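Local structure of isoaspartyl dipeptidase (Fervidobacterium islandicum, 7CDH) at residues H63-G68 and L106-A111; T77-I82 and Y110-S115; V154-I159 and S283-G288. The protein probably hydrolyses isoaspartyl dipeptides as a zinc-dependent M38 metallopeptidase of the amidohydrolase family, a role thought to serve protein repair. All coordinates share one frame; numbering follows the deposited sequence.

Contact 1 of 3, residues H63-G68 and L106-A111; sequences HITGGG and LENLYA. With ZN (zinc ion), chain L.
Thr65 and Ile64 press against Leu109 of helix 106-118. The tight part is apolar. Methyl CG2 of Thr65 points at the helix backbone and reaches Leu109 CA at 3.4 Å. With chi1 at 68°, Thr65 puts OG1 between the backbone N and the carbonyl carbon, and CG2 is the branch left for the helix. Beside it, the side chains of Ile64 and Leu109 cross at about a right angle. The closest atoms there are Ile64 CG1 and Leu109 CD1, 3.5 Å apart. The Ile64 side chain also packs on Ala113 and Leu116 further along the helix. Leu109 rests on Ile125 of strand 122-127 as well, so it is wedged between the loop and the barrel wall.

The other side is looser. The end of the Asn108 side chain lies obliquely alongside Thr65, partly exposed, and packs on Thr103 of the second subunit. Glu107, on the same helix, forms a salt bridge with Arg143 of the third subunit.

The loop is shaped by a type I beta turn from His63 to Gly66, closed by Gly66 N donating to His63 O at 3.0 Å. His63 turns its ring from the helix to the metal, and its NE2 binds zinc at 2.3 Å. Its ND1 is hydrogen-bonded to Cys96 O, which holds the ring's rotation. His63 belongs to the His-X-His motif of the amidohydrolase barrel, with His61. No hydrogen bond joins these two segments, so their fit rests on shape and apolar packing, while backbone bonds to Leu80 and Gly286 hold the turn from other sides.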
ATOM      1  N   HIS A  63      20.689 -20.509 -14.977  1.00 31.39           N
ATOM      2  CA  HIS A  63      19.593 -20.566 -13.988  1.00 28.69           C
ATOM      3  C   HIS A  63      20.149 -21.215 -12.743  1.00 26.67           C
ATOM      4  O   HIS A  63      19.812 -22.335 -12.538  1.00 25.03           O
ATOM      5  CB  HIS A  63      18.376 -21.268 -14.577  1.00 28.85           C
ATOM      6  CG  HIS A  63      17.818 -20.486 -15.715  1.00 30.52           C
ATOM      7  ND1 HIS A  63      17.143 -19.316 -15.528  1.00 31.35           N
ATOM      8  CD2 HIS A  63      17.882 -20.666 -17.054  1.00 36.43           C
ATOM      9  CE1 HIS A  63      16.763 -18.825 -16.706  1.00 35.35           C
ATOM     10  NE2 HIS A  63      17.205 -19.631 -17.660  1.00 33.94           N
ATOM     11  N   ILE A  64      20.986 -20.507 -11.984  1.00 27.01           N
ATOM     12  CA  ILE A  64      21.713 -21.075 -10.825  1.00 28.80           C
ATOM     13  C   ILE A  64      20.752 -21.652  -9.762  1.00 32.75           C
ATOM     14  O   ILE A  64      21.185 -22.604  -9.032  1.00 35.26           O
ATOM     15  CB  ILE A  64      22.676 -20.041 -10.237  1.00 29.84           C
ATOM     16  CG1 ILE A  64      21.999 -18.800  -9.649  1.00 28.64           C
ATOM     17  CG2 ILE A  64      23.714 -19.673 -11.277  1.00 30.71           C
ATOM     18  CD1 ILE A  64      23.013 -17.829  -8.980  1.00 29.57           C
ATOM     19  N   THR A  65      19.513 -21.159  -9.638  1.00 29.88           N
ATOM     20  CA  THR A  65      18.579 -21.658  -8.592  1.00 30.71           C
ATOM     21  C   THR A  65      17.707 -22.801  -9.119  1.00 29.38           C
ATOM     22  O   THR A  65      16.971 -23.391  -8.331  1.00 34.51           O
ATOM     23  CB  THR A  65      17.680 -20.568  -8.010  1.00 29.53           C
ATOM     24  OG1 THR A  65      16.770 -20.143  -9.013  1.00 30.38           O
ATOM     25  CG2 THR A  65      18.476 -19.422  -7.450  1.00 30.81           C
ATOM     26  N   GLY A  66      17.832 -23.149 -10.385  1.00 27.14           N
ATOM     27  CA  GLY A  66      16.910 -24.066 -11.062  1.00 25.47           C
ATOM     28  C   GLY A  66      15.944 -23.286 -11.912  1.00 27.57           C
ATOM     29  O   GLY A  66      15.760 -22.097 -11.662  1.00 32.63           O
ATOM     30  N   GLY A  67      15.412 -23.921 -12.940  1.00 28.29           N
ATOM     31  CA  GLY A  67      14.370 -23.335 -13.793  1.00 31.64           C
ATOM     32  C   GLY A  67      13.330 -24.359 -14.178  1.00 31.06           C
ATOM     33  O   GLY A  67      12.862 -25.128 -13.305  1.00 34.53           O
ATOM     34  N   GLY A  68      12.962 -24.395 -15.433  1.00 30.13           N
ATOM     35  CA  GLY A  68      11.893 -25.325 -15.824  1.00 34.97           C
ATOM     36  C   GLY A  68      10.566 -24.875 -15.238  1.00 37.42           C
ATOM     37  O   GLY A  68      10.469 -23.680 -14.834  1.00 35.89           O
ATOM     38  N   LEU A 106      13.741 -13.870  -6.267  1.00 26.71           N
ATOM     39  CA  LEU A 106      14.995 -13.120  -6.466  1.00 26.16           C
ATOM     40  C   LEU A 106      15.904 -13.322  -5.258  1.00 26.65           C
ATOM     41  O   LEU A 106      17.134 -13.389  -5.446  1.00 28.71           O
ATOM     42  CB  LEU A 106      14.654 -11.649  -6.698  1.00 26.35           C
ATOM     43  CG  LEU A 106      14.101 -11.337  -8.085  1.00 27.84           C
ATOM     44  CD1 LEU A 106      13.726  -9.872  -8.168  1.00 27.70           C
ATOM     45  CD2 LEU A 106      15.120 -11.692  -9.159  1.00 29.87           C
ATOM     46  N   GLU A 107      15.350 -13.437  -4.058  1.00 28.37           N
ATOM     47  CA  GLU A 107      16.166 -13.432  -2.815  1.00 28.84           C
ATOM     48  C   GLU A 107      16.913 -14.773  -2.755  1.00 26.07           C
ATOM     49  O   GLU A 107      18.081 -14.821  -2.303  1.00 25.34           O
ATOM     50  CB  GLU A 107      15.307 -13.204  -1.566  1.00 28.62           C
ATOM     51  CG  GLU A 107      14.650 -11.844  -1.509  1.00 30.44           C
ATOM     52  CD  GLU A 107      13.382 -11.662  -2.343  1.00 33.71           C
ATOM     53  OE1 GLU A 107      12.924 -12.643  -3.022  1.00 31.06           O
ATOM     54  OE2 GLU A 107      12.872 -10.508  -2.353  1.00 38.68           O
ATOM     55  N   ASN A 108      16.271 -15.819  -3.248  1.00 23.04           N
ATOM     56  CA  ASN A 108      16.906 -17.154  -3.399  1.00 24.90           C
ATOM     57  C   ASN A 108      18.023 -17.076  -4.453  1.00 27.51           C
ATOM     58  O   ASN A 108      19.058 -17.728  -4.240  1.00 29.55           O
ATOM     59  CB  ASN A 108      15.843 -18.183  -3.745  1.00 25.36           C
ATOM     60  CG  ASN A 108      16.346 -19.596  -3.889  1.00 25.53           C
ATOM     61  OD1 ASN A 108      16.086 -20.224  -4.931  1.00 28.61           O
ATOM     62  ND2 ASN A 108      16.961 -20.111  -2.842  1.00 19.95           N
ATOM     63  N   LEU A 109      17.811 -16.335  -5.552  1.00 26.74           N
ATOM     64  CA  LEU A 109      18.807 -16.172  -6.624  1.00 26.62           C
ATOM     65  C   LEU A 109      20.068 -15.528  -6.053  1.00 29.85           C
ATOM     66  O   LEU A 109      21.167 -15.966  -6.376  1.00 28.77           O
ATOM     67  CB  LEU A 109      18.208 -15.320  -7.726  1.00 28.07           C
ATOM     68  CG  LEU A 109      19.197 -14.949  -8.823  1.00 29.27           C
ATOM     69  CD1 LEU A 109      19.621 -16.201  -9.561  1.00 30.89           C
ATOM     70  CD2 LEU A 109      18.596 -13.940  -9.779  1.00 30.36           C
ATOM     71  N   TYR A 110      19.881 -14.514  -5.225  1.00 30.43           N
ATOM     72  CA  TYR A 110      20.957 -13.769  -4.542  1.00 29.59           C
ATOM     73  C   TYR A 110      21.692 -14.731  -3.595  1.00 31.37           C
ATOM     74  O   TYR A 110      22.938 -14.752  -3.572  1.00 30.27           O
ATOM     75  CB  TYR A 110      20.324 -12.583  -3.804  1.00 28.02           C
ATOM     76  CG  TYR A 110      21.287 -11.776  -2.978  1.00 28.03           C
ATOM     77  CD1 TYR A 110      22.012 -10.767  -3.566  1.00 31.21           C
ATOM     78  CD2 TYR A 110      21.471 -11.994  -1.621  1.00 28.49           C
ATOM     79  CE1 TYR A 110      22.928 -10.010  -2.852  1.00 34.14           C
ATOM     80  CE2 TYR A 110      22.371 -11.236  -0.882  1.00 30.20           C
ATOM     81  CZ  TYR A 110      23.118 -10.250  -1.511  1.00 32.88           C
ATOM     82  OH  TYR A 110      24.016  -9.443  -0.879  1.00 40.87           O
ATOM     83  N   ALA A 111      20.926 -15.435  -2.754  1.00 30.85           N
ATOM     84  CA  ALA A 111      21.461 -16.344  -1.711  1.00 30.86           C
ATOM     85  C   ALA A 111      22.326 -17.412  -2.400  1.00 27.20           C
ATOM     86  O   ALA A 111      23.452 -17.620  -1.941  1.00 24.94           O
ATOM     87  CB  ALA A 111      20.347 -16.964  -0.887  1.00 27.19           C
TER
HETATM   88 ZN    ZN L 411      17.451 -18.918 -19.867  1.00 44.23          ZN

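Contact 2 of 3, residues T77-I82 and Y110-S115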
ATOM      1  N   THR A  77      13.581 -27.739 -12.419  1.00 34.12           N
ATOM      2  CA  THR A  77      14.909 -28.386 -12.461  1.00 36.44           C
ATOM      3  C   THR A  77      15.663 -28.075 -11.182  1.00 34.27           C
ATOM      4  O   THR A  77      15.376 -27.102 -10.492  1.00 31.41           O
ATOM      5  CB  THR A  77      15.701 -27.947 -13.695  1.00 38.62           C
ATOM      6  OG1 THR A  77      15.920 -26.555 -13.491  1.00 36.73           O
ATOM      7  CG2 THR A  77      14.994 -28.255 -14.996  1.00 36.39           C
ATOM      8  N   PRO A  78      16.670 -28.900 -10.845  1.00 34.73           N
ATOM      9  CA  PRO A  78      17.459 -28.666  -9.649  1.00 34.32           C
ATOM     10  C   PRO A  78      18.360 -27.430  -9.794  1.00 35.04           C
ATOM     11  O   PRO A  78      18.562 -26.958 -10.883  1.00 37.85           O
ATOM     12  CB  PRO A  78      18.263 -29.962  -9.437  1.00 33.43           C
ATOM     13  CG  PRO A  78      18.126 -30.776 -10.702  1.00 34.06           C
ATOM     14  CD  PRO A  78      17.038 -30.140 -11.544  1.00 37.46           C
ATOM     15  N   GLU A  79      18.881 -26.951  -8.666  1.00 36.29           N
ATOM     16  CA  GLU A  79      19.824 -25.820  -8.609  1.00 39.20           C
ATOM     17  C   GLU A  79      21.183 -26.286  -9.165  1.00 39.09           C
ATOM     18  O   GLU A  79      21.385 -27.471  -9.337  1.00 40.51           O
ATOM     19  CB  GLU A  79      19.802 -25.209  -7.204  1.00 38.86           C
ATOM     20  CG  GLU A  79      20.565 -25.945  -6.124  1.00 43.69           C
ATOM     21  CD  GLU A  79      20.748 -25.148  -4.833  1.00 50.29           C
ATOM     22  OE1 GLU A  79      20.380 -23.963  -4.817  1.00 68.21           O
ATOM     23  OE2 GLU A  79      21.275 -25.694  -3.840  1.00 61.62           O
ATOM     24  N   LEU A  80      22.037 -25.347  -9.547  1.00 37.42           N
ATOM     25  CA  LEU A  80      23.386 -25.612 -10.089  1.00 33.75           C
ATOM     26  C   LEU A  80      24.244 -26.194  -8.985  1.00 33.32           C
ATOM     27  O   LEU A  80      24.162 -25.666  -7.868  1.00 33.86           O
ATOM     28  CB  LEU A  80      23.983 -24.278 -10.523  1.00 33.44           C
ATOM     29  CG  LEU A  80      25.370 -24.386 -11.131  1.00 35.22           C
ATOM     30  CD1 LEU A  80      25.295 -25.077 -12.480  1.00 37.47           C
ATOM     31  CD2 LEU A  80      26.000 -23.020 -11.262  1.00 38.37           C
ATOM     32  N   LYS A  81      25.088 -27.181  -9.277  1.00 38.48           N
ATOM     33  CA  LYS A  81      26.118 -27.625  -8.290  1.00 39.88           C
ATOM     34  C   LYS A  81      27.432 -26.915  -8.642  1.00 37.24           C
ATOM     35  O   LYS A  81      27.752 -26.860  -9.834  1.00 37.40           O
ATOM     36  CB  LYS A  81      26.289 -29.142  -8.306  1.00 48.81           C
ATOM     37  CG  LYS A  81      25.046 -29.977  -8.598  1.00 61.49           C
ATOM     38  CD  LYS A  81      24.468 -30.688  -7.373  1.00 71.82           C
ATOM     39  CE  LYS A  81      25.035 -32.072  -7.120  1.00 82.91           C
ATOM     40  NZ  LYS A  81      25.066 -32.898  -8.354  1.00 93.28           N
ATOM     41  N   ILE A  82      28.159 -26.372  -7.667  1.00 34.25           N
ATOM     42  CA  ILE A  82      29.460 -25.724  -7.964  1.00 37.97           C
ATOM     43  C   ILE A  82      30.409 -26.737  -8.614  1.00 40.30           C
ATOM     44  O   ILE A  82      31.166 -26.341  -9.522  1.00 38.99           O
ATOM     45  CB  ILE A  82      30.131 -25.073  -6.752  1.00 37.67           C
ATOM     46  CG1 ILE A  82      31.359 -24.318  -7.260  1.00 36.14           C
ATOM     47  CG2 ILE A  82      30.483 -26.081  -5.655  1.00 39.86           C
ATOM     48  CD1 ILE A  82      31.715 -23.101  -6.449  1.00 42.13           C
ATOM     49  N   TYR A 110      19.881 -14.514  -5.225  1.00 30.43           N
ATOM     50  CA  TYR A 110      20.957 -13.769  -4.542  1.00 29.59           C
ATOM     51  C   TYR A 110      21.692 -14.731  -3.595  1.00 31.37           C
ATOM     52  O   TYR A 110      22.938 -14.752  -3.572  1.00 30.27           O
ATOM     53  CB  TYR A 110      20.324 -12.583  -3.804  1.00 28.02           C
ATOM     54  CG  TYR A 110      21.287 -11.776  -2.978  1.00 28.03           C
ATOM     55  CD1 TYR A 110      22.012 -10.767  -3.566  1.00 31.21           C
ATOM     56  CD2 TYR A 110      21.471 -11.994  -1.621  1.00 28.49           C
ATOM     57  CE1 TYR A 110      22.928 -10.010  -2.852  1.00 34.14           C
ATOM     58  CE2 TYR A 110      22.371 -11.236  -0.882  1.00 30.20           C
ATOM     59  CZ  TYR A 110      23.118 -10.250  -1.511  1.00 32.88           C
ATOM     60  OH  TYR A 110      24.016  -9.443  -0.879  1.00 40.87           O
ATOM     61  N   ALA A 111      20.926 -15.435  -2.754  1.00 30.85           N
ATOM     62  CA  ALA A 111      21.461 -16.344  -1.711  1.00 30.86           C
ATOM     63  C   ALA A 111      22.326 -17.412  -2.400  1.00 27.20           C
ATOM     64  O   ALA A 111      23.452 -17.620  -1.941  1.00 24.94           O
ATOM     65  CB  ALA A 111      20.347 -16.964  -0.887  1.00 27.19           C
ATOM     66  N   LYS A 112      21.799 -18.059  -3.445  1.00 24.84           N
ATOM     67  CA  LYS A 112      22.539 -19.041  -4.280  1.00 27.98           C
ATOM     68  C   LYS A 112      23.805 -18.405  -4.865  1.00 28.45           C
ATOM     69  O   LYS A 112      24.877 -19.000  -4.681  1.00 27.10           O
ATOM     70  CB  LYS A 112      21.678 -19.582  -5.412  1.00 30.26           C
ATOM     71  CG  LYS A 112      22.354 -20.641  -6.268  1.00 32.61           C
ATOM     72  CD  LYS A 112      23.020 -21.733  -5.468  1.00 30.95           C
ATOM     73  CE  LYS A 112      23.121 -23.028  -6.244  1.00 31.23           C
ATOM     74  NZ  LYS A 112      23.893 -24.056  -5.501  1.00 32.23           N
ATOM     75  N   ALA A 113      23.707 -17.208  -5.454  1.00 28.86           N
ATOM     76  CA  ALA A 113      24.883 -16.485  -5.995  1.00 28.72           C
ATOM     77  C   ALA A 113      25.929 -16.280  -4.891  1.00 27.07           C
ATOM     78  O   ALA A 113      27.145 -16.349  -5.184  1.00 25.46           O
ATOM     79  CB  ALA A 113      24.503 -15.182  -6.650  1.00 26.92           C
ATOM     80  N   LYS A 114      25.493 -16.041  -3.668  1.00 28.06           N
ATOM     81  CA  LYS A 114      26.420 -15.778  -2.528  1.00 30.90           C
ATOM     82  C   LYS A 114      27.081 -17.079  -2.083  1.00 33.94           C
ATOM     83  O   LYS A 114      28.274 -17.019  -1.698  1.00 37.42           O
ATOM     84  CB  LYS A 114      25.709 -15.180  -1.316  1.00 29.94           C
ATOM     85  CG  LYS A 114      25.445 -13.696  -1.445  1.00 31.36           C
ATOM     86  CD  LYS A 114      26.700 -12.935  -1.340  1.00 33.74           C
ATOM     87  CE  LYS A 114      26.509 -11.464  -1.115  1.00 39.59           C
ATOM     88  NZ  LYS A 114      27.552 -10.963  -0.193  1.00 45.40           N
ATOM     89  N   SER A 115      26.361 -18.200  -2.133  1.00 31.03           N
ATOM     90  CA  SER A 115      26.947 -19.467  -1.659  1.00 34.94           C
ATOM     91  C   SER A 115      27.920 -20.012  -2.721  1.00 33.96           C
ATOM     92  O   SER A 115      28.984 -20.531  -2.312  1.00 31.79           O
ATOM     93  CB  SER A 115      25.918 -20.467  -1.222  1.00 30.73           C
ATOM     94  OG  SER A 115      25.171 -20.908  -2.305  1.00 34.22           O
TER
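Lys112 reaches from helix 106-118 to the 77-82 loop and meets Glu79 and Leu80 there. The hydrogen bond comes from its ammonium end: NZ donates to Leu80 O at 2.9 Å. The C=O...N angle is 171°, so the donor sits almost straight out from the carbonyl.

The ionic part is longer. Glu79 OE2 and Lys112 NZ form a salt bridge at 3.5 Å. The carboxylate lies obliquely across the end of the lysine, with OE1 next to CE at 3.2 Å. A bend at chi2 (48°) turns the lysine chain before it runs out extended to the loop.

The apolar part is slight between the two segments. Leu80 points toward the helix and packs on Leu116, one turn further along it. Elsewhere on the helix, Lys114 makes a salt bridge with Asp149 of the third subunit.

An alanine in place of Lys112 would probably leave Leu80 O without this donor and take this positive mate from Glu79. One ammonium group thus ties a backbone carbonyl and a carboxylate of the loop to the helix. The nearby Glu79 is likely to help keep that largely buried amine protonated.

Contact 3 of 3, residues V154-I159 and S283-G288. With ZN (zinc ion), chain L; ZN (zinc ion), chain K.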
ATOM      1  N   VAL A 154      18.778  -6.445 -15.885  1.00 27.21           N
ATOM      2  CA  VAL A 154      17.429  -7.037 -15.810  1.00 27.03           C
ATOM      3  C   VAL A 154      17.357  -8.090 -16.898  1.00 27.67           C
ATOM      4  O   VAL A 154      17.943  -7.889 -17.946  1.00 30.26           O
ATOM      5  CB  VAL A 154      16.330  -5.987 -15.986  1.00 29.34           C
ATOM      6  CG1 VAL A 154      16.388  -5.355 -17.372  1.00 30.98           C
ATOM      7  CG2 VAL A 154      14.946  -6.581 -15.695  1.00 28.42           C
ATOM      8  N   GLY A 155      16.712  -9.203 -16.609  1.00 29.59           N
ATOM      9  CA  GLY A 155      16.690 -10.359 -17.501  1.00 30.88           C
ATOM     10  C   GLY A 155      16.159 -11.583 -16.778  1.00 31.89           C
ATOM     11  O   GLY A 155      16.059 -11.561 -15.558  1.00 29.87           O
ATOM     12  N   GLU A 156      15.806 -12.614 -17.558  1.00 33.67           N
ATOM     13  CA  GLU A 156      15.800 -12.479 -19.003  1.00 38.59           C
ATOM     14  C   GLU A 156      14.371 -12.125 -19.451  1.00 38.32           C
ATOM     15  O   GLU A 156      13.473 -12.932 -19.264  1.00 45.83           O
ATOM     16  CB  GLU A 156      16.381 -13.716 -19.693  1.00 41.07           C
ATOM     17  CG  GLU A 156      15.901 -15.024 -19.137  1.00 44.05           C
ATOM     18  CD  GLU A 156      16.179 -16.286 -19.943  1.00 43.73           C
ATOM     19  OE1 GLU A 156      16.327 -16.244 -21.214  1.00 36.91           O
ATOM     20  OE2 GLU A 156      16.309 -17.332 -19.264  1.00 54.03           O
ATOM     21  N   ILE A 157      14.176 -10.939 -20.011  1.00 35.56           N
ATOM     22  CA  ILE A 157      12.862 -10.430 -20.485  1.00 34.34           C
ATOM     23  C   ILE A 157      12.514 -11.160 -21.776  1.00 32.92           C
ATOM     24  O   ILE A 157      13.318 -11.146 -22.685  1.00 36.66           O
ATOM     25  CB  ILE A 157      12.952  -8.916 -20.681  1.00 34.93           C
ATOM     26  CG1 ILE A 157      13.216  -8.238 -19.338  1.00 41.34           C
ATOM     27  CG2 ILE A 157      11.718  -8.381 -21.367  1.00 36.45           C
ATOM     28  CD1 ILE A 157      13.374  -6.750 -19.466  1.00 48.99           C
ATOM     29  N   ALA A 158      11.374 -11.823 -21.826  1.00 31.29           N
ATOM     30  CA  ALA A 158      10.937 -12.584 -23.005  1.00 32.37           C
ATOM     31  C   ALA A 158      10.288 -11.622 -23.991  1.00 29.73           C
ATOM     32  O   ALA A 158       9.418 -10.838 -23.589  1.00 27.55           O
ATOM     33  CB  ALA A 158       9.992 -13.697 -22.624  1.00 34.74           C
ATOM     34  N   ILE A 159      10.700 -11.735 -25.246  1.00 31.69           N
ATOM     35  CA  ILE A 159      10.056 -11.092 -26.429  1.00 32.86           C
ATOM     36  C   ILE A 159       9.915 -12.175 -27.489  1.00 30.18           C
ATOM     37  O   ILE A 159      10.716 -13.120 -27.482  1.00 32.38           O
ATOM     38  CB  ILE A 159      10.915  -9.915 -26.912  1.00 33.03           C
ATOM     39  CG1 ILE A 159      12.370 -10.360 -27.125  1.00 34.24           C
ATOM     40  CG2 ILE A 159      10.819  -8.766 -25.919  1.00 31.19           C
ATOM     41  CD1 ILE A 159      13.196  -9.415 -27.943  1.00 34.37           C
ATOM     42  N   SER A 283      26.422 -19.103 -24.090  1.00 35.55           N
ATOM     43  CA  SER A 283      25.951 -19.398 -22.713  1.00 34.39           C
ATOM     44  C   SER A 283      25.320 -20.795 -22.656  1.00 30.61           C
ATOM     45  O   SER A 283      24.738 -21.250 -23.669  1.00 27.76           O
ATOM     46  CB  SER A 283      25.001 -18.318 -22.263  1.00 35.02           C
ATOM     47  OG  SER A 283      23.795 -18.347 -23.018  1.00 35.67           O
ATOM     48  N   SER A 284      25.410 -21.463 -21.512  1.00 30.11           N
ATOM     49  CA  SER A 284      24.872 -22.841 -21.348  1.00 30.64           C
ATOM     50  C   SER A 284      23.361 -22.793 -21.315  1.00 32.72           C
ATOM     51  O   SER A 284      22.718 -23.750 -21.836  1.00 39.98           O
ATOM     52  CB  SER A 284      25.371 -23.490 -20.113  1.00 33.06           C
ATOM     53  OG  SER A 284      25.208 -22.630 -18.995  1.00 33.33           O
ATOM     54  N   ASP A 285      22.816 -21.736 -20.710  1.00 33.02           N
ATOM     55  CA  ASP A 285      21.423 -21.755 -20.203  1.00 35.47           C
ATOM     56  C   ASP A 285      21.316 -22.901 -19.184  1.00 34.72           C
ATOM     57  O   ASP A 285      20.361 -23.694 -19.249  1.00 33.23           O
ATOM     58  CB  ASP A 285      20.445 -21.931 -21.363  1.00 38.74           C
ATOM     59  CG  ASP A 285      19.092 -21.339 -21.055  1.00 40.19           C
ATOM     60  OD1 ASP A 285      19.006 -20.699 -20.018  1.00 47.42           O
ATOM     61  OD2 ASP A 285      18.156 -21.472 -21.881  1.00 44.53           O
ATOM     62  N   GLY A 286      22.330 -23.040 -18.340  1.00 32.10           N
ATOM     63  CA  GLY A 286      22.468 -24.198 -17.450  1.00 36.29           C
ATOM     64  C   GLY A 286      21.294 -24.280 -16.498  1.00 35.65           C
ATOM     65  O   GLY A 286      20.883 -23.210 -16.043  1.00 32.31           O
ATOM     66  N   GLN A 287      20.823 -25.503 -16.209  1.00 35.00           N
ATOM     67  CA  GLN A 287      19.614 -25.832 -15.390  1.00 38.66           C
ATOM     68  C   GLN A 287      18.327 -25.380 -16.105  1.00 42.49           C
ATOM     69  O   GLN A 287      17.243 -25.586 -15.548  1.00 39.80           O
ATOM     70  CB  GLN A 287      19.728 -25.234 -13.991  1.00 32.03           C
ATOM     71  CG  GLN A 287      21.075 -25.520 -13.367  1.00 37.85           C
ATOM     72  CD  GLN A 287      21.414 -26.992 -13.423  1.00 42.93           C
ATOM     73  OE1 GLN A 287      22.438 -27.408 -13.962  1.00 48.59           O
ATOM     74  NE2 GLN A 287      20.534 -27.803 -12.872  1.00 42.37           N
ATOM     75  N   GLY A 288      18.434 -24.775 -17.289  1.00 46.20           N
ATOM     76  CA  GLY A 288      17.273 -24.408 -18.109  1.00 48.52           C
ATOM     77  C   GLY A 288      16.494 -25.650 -18.506  1.00 52.27           C
ATOM     78  O   GLY A 288      17.019 -26.772 -18.298  1.00 51.50           O
TER
HETATM   79 ZN    ZN L 411      17.451 -18.918 -19.867  1.00 44.23          ZN
HETATM   80 ZN    ZN K 410      15.713 -18.033 -22.426  1.00 50.84          ZN
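Glu156, on strand 151-159, and Asp285, in the loop after strand 280-283, have CA atoms 10.9 Å apart, the smallest such separation between the two segments. The fold is the TIM barrel of the amidohydrolases, and both residues serve its binuclear zinc centre. A cis peptide bond precedes Glu156. A type II beta turn runs from Asp285 to Gly288, with Gly288 N donating to Asp285 O at 3.0 Å.

The side chains meet through metal. Glu156 bridges the two zinc ions, one to each carboxylate oxygen. Its OE2 binds the first zinc at 2.0 Å. Its OE1 binds the second at 2.2 Å. The chain is extended beyond CG, which carries the carboxylate out between the ions. The zinc ions are 3.2 Å apart. In many amidohydrolases a carboxylated lysine fills this bridging place; here a glutamate does.

Asp285 uses one oxygen. Its OD1 binds the first zinc at 2.4 Å, while OD2 stays 3.3 Å from that ion. The aspartate's CG is swung anti to the backbone N (chi1 -153°), and this sends the carboxylate to the metal. The two ligands come from nearly opposite sides: the angle from Glu156 OE2 through the first zinc to Asp285 OD1 is about 165°.

His61 and His63 complete the first site. His195 and His224 complete the second. The side chains of Tyr130 and Asn193 pack against Glu156. Ser283 OG is hydrogen-bonded to Asp246. In the same segment, Ser284 OG is hydrogen-bonded to Asp59 and also takes a weak hydrogen bond from Gly286 N at 3.0 Å.

Contacts 1 and 2 are neighbours, with centres about 6 Å apart, and both use helix 106-118. Their loop segments are also joined: Ile64 O and Leu80 N are 2.9 Å apart, a probable hydrogen bond. Contact 3 lies at the zinc centre, with its centre about 12 Å from that of contact 1 and about 15 Å from that of contact 2. Contact 1 reaches the metal through His63, which shares a zinc with Glu156 and Asp285. The backbone links them too, His63 N to Gly286 O at 2.9 Å. Contact 2 holds no metal ligand, yet Thr77 OG1 is 2.6 Å from Gln287 O, a probable hydrogen bond.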